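Local coordinates for spindle assembly checkpoint serine/threonine-protein kinase BUB1 (Saccharomyces cerevisiae, PDB 3ESL) that phosphorylates BUB3 and itself and acts in the spindle assembly checkpoint that delays anaphase until chromosomes are bioriented on the spindle, at residues M37-I40 and S41-I45. Residues are numbered along the deposited sequence; the frame is centred on the assembly and turned at random.
Sequences MIWI and STSYI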
loop_
_atom_site.group_PDB
_atom_site.type_symbol
_atom_site.label_atom_id
_atom_site.label_comp_id
_atom_site.label_asym_id
_atom_site.label_seq_id
_atom_site.Cartn_x
_atom_site.Cartn_y
_atom_site.Cartn_z
ATOM N N MET A 37 -7.114 3.542 13.105
ATOM C CA MET A 37 -6.019 4.221 12.412
ATOM C C MET A 37 -6.302 5.699 12.126
ATOM O O MET A 37 -5.419 6.552 12.266
ATOM C CB MET A 37 -5.660 3.462 11.125
ATOM C CG MET A 37 -5.010 2.131 11.424
ATOM S SD MET A 37 -4.573 1.269 9.896
ATOM C CE MET A 37 -6.163 0.945 9.163
ATOM N N ILE A 38 -7.544 6.003 11.756
ATOM C CA ILE A 38 -7.943 7.378 11.511
ATOM C C ILE A 38 -7.840 8.157 12.821
ATOM O O ILE A 38 -7.312 9.271 12.826
ATOM C CB ILE A 38 -9.350 7.464 10.902
ATOM C CG1 ILE A 38 -9.325 6.911 9.464
ATOM C CG2 ILE A 38 -9.877 8.912 10.896
ATOM C CD1 ILE A 38 -10.684 6.636 8.889
ATOM N N TRP A 39 -8.298 7.551 13.914
ATOM C CA TRP A 39 -8.222 8.198 15.241
ATOM C C TRP A 39 -6.769 8.444 15.668
ATOM O O TRP A 39 -6.421 9.530 16.157
ATOM C CB TRP A 39 -8.975 7.393 16.299
ATOM C CG TRP A 39 -8.822 7.996 17.665
ATOM C CD1 TRP A 39 -9.558 9.022 18.192
ATOM C CD2 TRP A 39 -7.845 7.642 18.654
ATOM N NE1 TRP A 39 -9.097 9.333 19.458
ATOM C CE2 TRP A 39 -8.054 8.494 19.770
ATOM C CE3 TRP A 39 -6.817 6.684 18.713
ATOM C CZ2 TRP A 39 -7.273 8.413 20.931
ATOM C CZ3 TRP A 39 -6.035 6.603 19.871
ATOM C CH2 TRP A 39 -6.272 7.470 20.969
ATOM N N ILE A 40 -5.914 7.441 15.486
ATOM C CA ILE A 40 -4.501 7.596 15.829
ATOM C C ILE A 40 -3.859 8.730 15.028
ATOM O O ILE A 40 -3.144 9.569 15.584
ATOM C CB ILE A 40 -3.693 6.326 15.545
ATOM C CG1 ILE A 40 -4.188 5.154 16.390
ATOM C CG2 ILE A 40 -2.187 6.574 15.804
ATOM C CD1 ILE A 40 -3.728 3.794 15.855
ATOM N N SER A 41 -4.114 8.743 13.719
ATOM C CA SER A 41 -3.425 9.659 12.819
ATOM C C SER A 41 -3.929 11.099 12.951
ATOM O O SER A 41 -3.272 12.034 12.482
ATOM C CB SER A 41 -3.542 9.170 11.373
ATOM O OG SER A 41 -4.892 9.200 10.944
ATOM N N THR A 42 -5.089 11.272 13.576
ATOM C CA THR A 42 -5.654 12.599 13.776
ATOM C C THR A 42 -5.534 13.004 15.249
ATOM O O THR A 42 -4.722 13.860 15.594
ATOM C CB THR A 42 -7.114 12.700 13.274
ATOM O OG1 THR A 42 -7.924 11.713 13.926
ATOM C CG2 THR A 42 -7.181 12.501 11.752
ATOM N N SER A 43 -6.295 12.352 16.114
ATOM C CA SER A 43 -6.381 12.754 17.510
ATOM C C SER A 43 -5.119 12.457 18.317
ATOM O O SER A 43 -4.582 13.344 18.993
ATOM C CB SER A 43 -7.605 12.122 18.168
ATOM O OG SER A 43 -8.785 12.579 17.532
ATOM N N TYR A 44 -4.640 11.221 18.234
ATOM C CA TYR A 44 -3.555 10.758 19.100
ATOM C C TYR A 44 -2.185 11.351 18.746
ATOM O O TYR A 44 -1.461 11.820 19.627
ATOM C CB TYR A 44 -3.508 9.225 19.114
ATOM C CG TYR A 44 -2.644 8.631 20.202
ATOM C CD1 TYR A 44 -2.951 8.817 21.556
ATOM C CD2 TYR A 44 -1.529 7.868 19.880
ATOM C CE1 TYR A 44 -2.147 8.256 22.560
ATOM C CE2 TYR A 44 -0.720 7.308 20.868
ATOM C CZ TYR A 44 -1.032 7.507 22.201
ATOM O OH TYR A 44 -0.223 6.949 23.162
ATOM N N ILE A 45 -1.842 11.339 17.459
ATOM C CA ILE A 45 -0.548 11.835 16.986
ATOM C C ILE A 45 -0.400 13.368 17.127
ATOM O O ILE A 45 0.718 13.886 17.163
ATOM C CB ILE A 45 -0.270 11.354 15.529
ATOM C CG1 ILE A 45 1.231 11.151 15.284
ATOM C CG2 ILE A 45 -0.914 12.283 14.506
ATOM C CD1 ILE A 45 1.539 10.180 14.149
#
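Residues 37-40 run without a break into 41-45 on helix 29-47, where the regular spacing of backbone bonds widens into a pi-type turn. Ser41 N still bonds Met37 O in alpha-helical fashion at 2.9 Å, but Thr42 N reaches Ile38 O only weakly. Trp39 O is shared: the Ser43 amide reaches it weakly, while Tyr44 N meets it with an N-H...O angle of 164°; Ile45 N to Ile40 O, 2.9 Å, is likewise i to i+5. Thr42 OG1 donates to Ile38 O at 2.7 Å; set between its backbone N and carbonyl carbon (chi1 57°), the hydroxyl turns back to the carbonyl one turn earlier. Ser43 and Tyr44 cover one face of the Trp39 indole. Tyr44 CB sits 4.0 Å from the six-membered ring centroid in a CH-pi contact, and Ser43 CB 3.4 Å from Trp39 NE1. The two ring planes are near parallel (25°) yet slid so far apart that they barely overlap, with Trp39 CH2 against Tyr44 CD1. Tyr44 OH hydrogen-bonds Lys12 NZ and Ser51 OG, and Trp39 packs on helix 4-21 of this all-helical, TPR-like N-terminal domain. Where the turn widens, the Thr42 hydroxyl probably compensates Ile38 O for its weak amide bond, while the aromatic pair meets mainly through CH-pi and apolar contact.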